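Local coordinates for beta subunit of photoactivated adenylyl cyclase (Beggiatoa sp. PS, PDB 5MBD), which probably senses blue light through a flavin-binding BLUF domain and in response makes cyclic AMP from ATP in its cyclase domain, at residues L44-L49 / N100-S105. Numbering follows the deposited sequence.
Sequences LYLQGL and NLNENS
Tyr45 and Asn100 form the last parallel bridge between strands 40-46 and 97-100 of the BLUF domain sheet, and beyond it the pairing passes from backbone to side chain. At the bridge the link is still peptide to peptide: Leu101 N donates to Tyr45 O over 3.2 Å. The chain then curls into the 3-10 segment 101-103, and the amide of Asn102 takes over the next rung. Its OD1 accepts a hydrogen bond from the backbone N of Gln47 at 3.2 Å, the donor tilted 15° out of the carbonyl plane, and a weak one from Gln47 NE2. Its ND2 lies 3.3 Å from Tyr45 CE2, obliquely to the ring, while Asn100 OD1 comes to the ring edge at CD2. The ring's hydroxyl in turn accepts a weak bond from Gly48 N, inside the two-residue turn Gln47-Gly48 that joins strands 40-46 and 49-56.

On the sheet's other side the contact is apolar. Leu101, with CG anti to its carbonyl carbon (chi1 -73°), brings CD1 to 3.5 Å from Leu44 CD2, and its CB meets Leu46 CD1. Helix 110-129 runs past this face, where Gln117 touches Leu46, and Leu115 of the second subunit packs on Leu44. With an alanine in place of Asn102, Gln47 N would probably lose this acceptor and the ring of Tyr45 the amide that lies against CE2. Asn102 OD1, held by Gln47 N and more weakly by Gln47 NE2, thus serves Gln47 N where a backbone carbonyl of the neighbouring strand would in regular parallel pairing, with Tyr45 and Asn100 on one face, and Leu44 and Leu46 meeting Leu101 on the other.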
ATOM      1  N   LEU A  44       4.823  -7.094  28.380  1.00 49.21           N
ATOM      2  CA  LEU A  44       3.372  -7.106  28.458  1.00 48.32           C
ATOM      3  C   LEU A  44       2.822  -8.124  27.468  1.00 47.70           C
ATOM      4  O   LEU A  44       3.246  -8.170  26.308  1.00 45.32           O
ATOM      5  CB  LEU A  44       2.805  -5.700  28.183  1.00 51.71           C
ATOM      6  CG  LEU A  44       1.339  -5.399  28.519  1.00 59.55           C
ATOM      7  CD1 LEU A  44       1.121  -3.917  28.818  1.00 69.49           C
ATOM      8  CD2 LEU A  44       0.420  -5.834  27.392  1.00 63.06           C
ATOM      9  N   TYR A  45       1.879  -8.940  27.937  1.00 45.49           N
ATOM     10  CA  TYR A  45       1.276  -9.997  27.138  1.00 53.11           C
ATOM     11  C   TYR A  45      -0.228  -9.801  27.071  1.00 57.24           C
ATOM     12  O   TYR A  45      -0.871  -9.559  28.098  1.00 60.41           O
ATOM     13  CB  TYR A  45       1.580 -11.384  27.707  1.00 54.71           C
ATOM     14  CG  TYR A  45       0.764 -12.448  27.020  1.00 68.66           C
ATOM     15  CD1 TYR A  45       1.022 -12.792  25.701  1.00 72.79           C
ATOM     16  CD2 TYR A  45      -0.285 -13.084  27.675  1.00 73.83           C
ATOM     17  CE1 TYR A  45       0.275 -13.750  25.055  1.00 78.30           C
ATOM     18  CE2 TYR A  45      -1.041 -14.047  27.035  1.00 72.66           C
ATOM     19  CZ  TYR A  45      -0.757 -14.375  25.724  1.00 75.47           C
ATOM     20  OH  TYR A  45      -1.502 -15.332  25.078  1.00 69.46           O
ATOM     21  N   LEU A  46      -0.784  -9.937  25.870  1.00 52.37           N
ATOM     22  CA  LEU A  46      -2.211  -9.712  25.672  1.00 53.57           C
ATOM     23  C   LEU A  46      -2.648 -10.369  24.373  1.00 55.58           C
ATOM     24  O   LEU A  46      -2.232  -9.942  23.289  1.00 54.95           O
ATOM     25  CB  LEU A  46      -2.527  -8.218  25.662  1.00 53.48           C
ATOM     26  CG  LEU A  46      -3.992  -7.887  25.365  1.00 58.18           C
ATOM     27  CD1 LEU A  46      -4.904  -8.436  26.454  1.00 61.56           C
ATOM     28  CD2 LEU A  46      -4.205  -6.393  25.173  1.00 59.67           C
ATOM     29  N   GLN A  47      -3.464 -11.417  24.499  1.00 60.59           N
ATOM     30  CA  GLN A  47      -4.181 -12.044  23.386  1.00 61.49           C
ATOM     31  C   GLN A  47      -3.224 -12.525  22.292  1.00 57.49           C
ATOM     32  O   GLN A  47      -3.308 -12.139  21.121  1.00 60.37           O
ATOM     33  CB  GLN A  47      -5.256 -11.096  22.849  1.00 67.08           C
ATOM     34  CG  GLN A  47      -6.405 -10.931  23.844  1.00 74.56           C
ATOM     35  CD  GLN A  47      -7.121 -12.239  24.125  1.00 78.48           C
ATOM     36  OE1 GLN A  47      -8.067 -12.603  23.426  1.00 77.49           O
ATOM     37  NE2 GLN A  47      -6.668 -12.958  25.143  1.00 75.43           N
ATOM     38  N   GLY A  48      -2.317 -13.415  22.697  1.00 52.92           N
ATOM     39  CA  GLY A  48      -1.289 -13.907  21.808  1.00 53.85           C
ATOM     40  C   GLY A  48      -0.365 -12.845  21.263  1.00 51.14           C
ATOM     41  O   GLY A  48       0.271 -13.066  20.231  1.00 61.46           O
ATOM     42  N   LEU A  49      -0.275 -11.690  21.922  1.00 47.44           N
ATOM     43  CA  LEU A  49       0.599 -10.611  21.492  1.00 56.32           C
ATOM     44  C   LEU A  49       1.540 -10.218  22.620  1.00 52.31           C
ATOM     45  O   LEU A  49       1.181 -10.261  23.798  1.00 54.90           O
ATOM     46  CB  LEU A  49      -0.198  -9.385  21.028  1.00 59.85           C
ATOM     47  CG  LEU A  49      -0.680  -9.434  19.580  1.00 61.77           C
ATOM     48  CD1 LEU A  49      -1.957  -8.633  19.387  1.00 63.98           C
ATOM     49  CD2 LEU A  49       0.411  -8.925  18.651  1.00 62.24           C
ATOM     50  N   ASN A 100       0.625  -9.574  32.756  1.00 57.78           N
ATOM     51  CA  ASN A 100      -0.287 -10.405  31.969  1.00 63.05           C
ATOM     52  C   ASN A 100      -1.663  -9.753  32.041  1.00 62.11           C
ATOM     53  O   ASN A 100      -2.416  -9.980  32.994  1.00 62.80           O
ATOM     54  CB  ASN A 100      -0.326 -11.841  32.492  1.00 63.13           C
ATOM     55  CG  ASN A 100      -1.095 -12.785  31.574  1.00 66.71           C
ATOM     56  OD1 ASN A 100      -1.788 -12.353  30.653  1.00 71.09           O
ATOM     57  ND2 ASN A 100      -0.974 -14.083  31.828  1.00 73.10           N
ATOM     58  N   LEU A 101      -1.982  -8.936  31.033  1.00 59.07           N
ATOM     59  CA  LEU A 101      -3.276  -8.264  31.002  1.00 66.61           C
ATOM     60  C   LEU A 101      -4.434  -9.235  30.811  1.00 69.53           C
ATOM     61  O   LEU A 101      -5.573  -8.890  31.149  1.00 76.31           O
ATOM     62  CB  LEU A 101      -3.282  -7.199  29.904  1.00 69.75           C
ATOM     63  CG  LEU A 101      -2.475  -5.929  30.187  1.00 66.30           C
ATOM     64  CD1 LEU A 101      -2.572  -4.970  29.013  1.00 67.55           C
ATOM     65  CD2 LEU A 101      -2.962  -5.264  31.470  1.00 61.37           C
ATOM     66  N   ASN A 102      -4.171 -10.434  30.284  1.00 66.30           N
ATOM     67  CA  ASN A 102      -5.215 -11.452  30.212  1.00 69.89           C
ATOM     68  C   ASN A 102      -5.775 -11.761  31.595  1.00 76.51           C
ATOM     69  O   ASN A 102      -6.984 -11.978  31.749  1.00 82.01           O
ATOM     70  CB  ASN A 102      -4.674 -12.729  29.564  1.00 72.15           C
ATOM     71  CG  ASN A 102      -4.532 -12.618  28.052  1.00 70.51           C
ATOM     72  OD1 ASN A 102      -4.626 -11.531  27.482  1.00 55.91           O
ATOM     73  ND2 ASN A 102      -4.296 -13.750  27.397  1.00 80.08           N
ATOM     74  N   GLU A 103      -4.918 -11.773  32.615  1.00 78.49           N
ATOM     75  CA  GLU A 103      -5.339 -12.105  33.971  1.00 75.66           C
ATOM     76  C   GLU A 103      -5.786 -10.895  34.784  1.00 78.86           C
ATOM     77  O   GLU A 103      -6.062 -11.040  35.980  1.00 81.25           O
ATOM     78  CB  GLU A 103      -4.215 -12.838  34.715  1.00 76.61           C
ATOM     79  CG  GLU A 103      -3.970 -14.256  34.223  1.00 83.75           C
ATOM     80  CD  GLU A 103      -5.237 -15.092  34.181  1.00 87.30           C
ATOM     81  OE1 GLU A 103      -6.121 -14.894  35.044  1.00 91.98           O
ATOM     82  OE2 GLU A 103      -5.352 -15.942  33.275  1.00 86.00           O
ATOM     83  N   ASN A 104      -5.867  -9.716  34.173  1.00 77.65           N
ATOM     84  CA  ASN A 104      -6.388  -8.523  34.831  1.00 80.26           C
ATOM     85  C   ASN A 104      -7.903  -8.472  34.654  1.00 78.92           C
ATOM     86  O   ASN A 104      -8.401  -8.459  33.523  1.00 75.75           O
ATOM     87  CB  ASN A 104      -5.732  -7.263  34.266  1.00 77.09           C
ATOM     88  CG  ASN A 104      -6.214  -5.984  34.945  1.00 71.10           C
ATOM     89  OD1 ASN A 104      -7.404  -5.663  34.939  1.00 76.61           O
ATOM     90  ND2 ASN A 104      -5.279  -5.240  35.524  1.00 65.03           N
ATOM     91  N   SER A 105      -8.626  -8.431  35.771  1.00 79.26           N
ATOM     92  CA  SER A 105     -10.081  -8.406  35.774  1.00 79.54           C
ATOM     93  C   SER A 105     -10.647  -7.061  36.200  1.00 75.67           C
ATOM     94  O   SER A 105     -11.874  -6.906  36.249  1.00 76.27           O
ATOM     95  CB  SER A 105     -10.621  -9.503  36.699  1.00 82.43           C
ATOM     96  OG  SER A 105      -9.853 -10.689  36.589  1.00 83.05           O
TER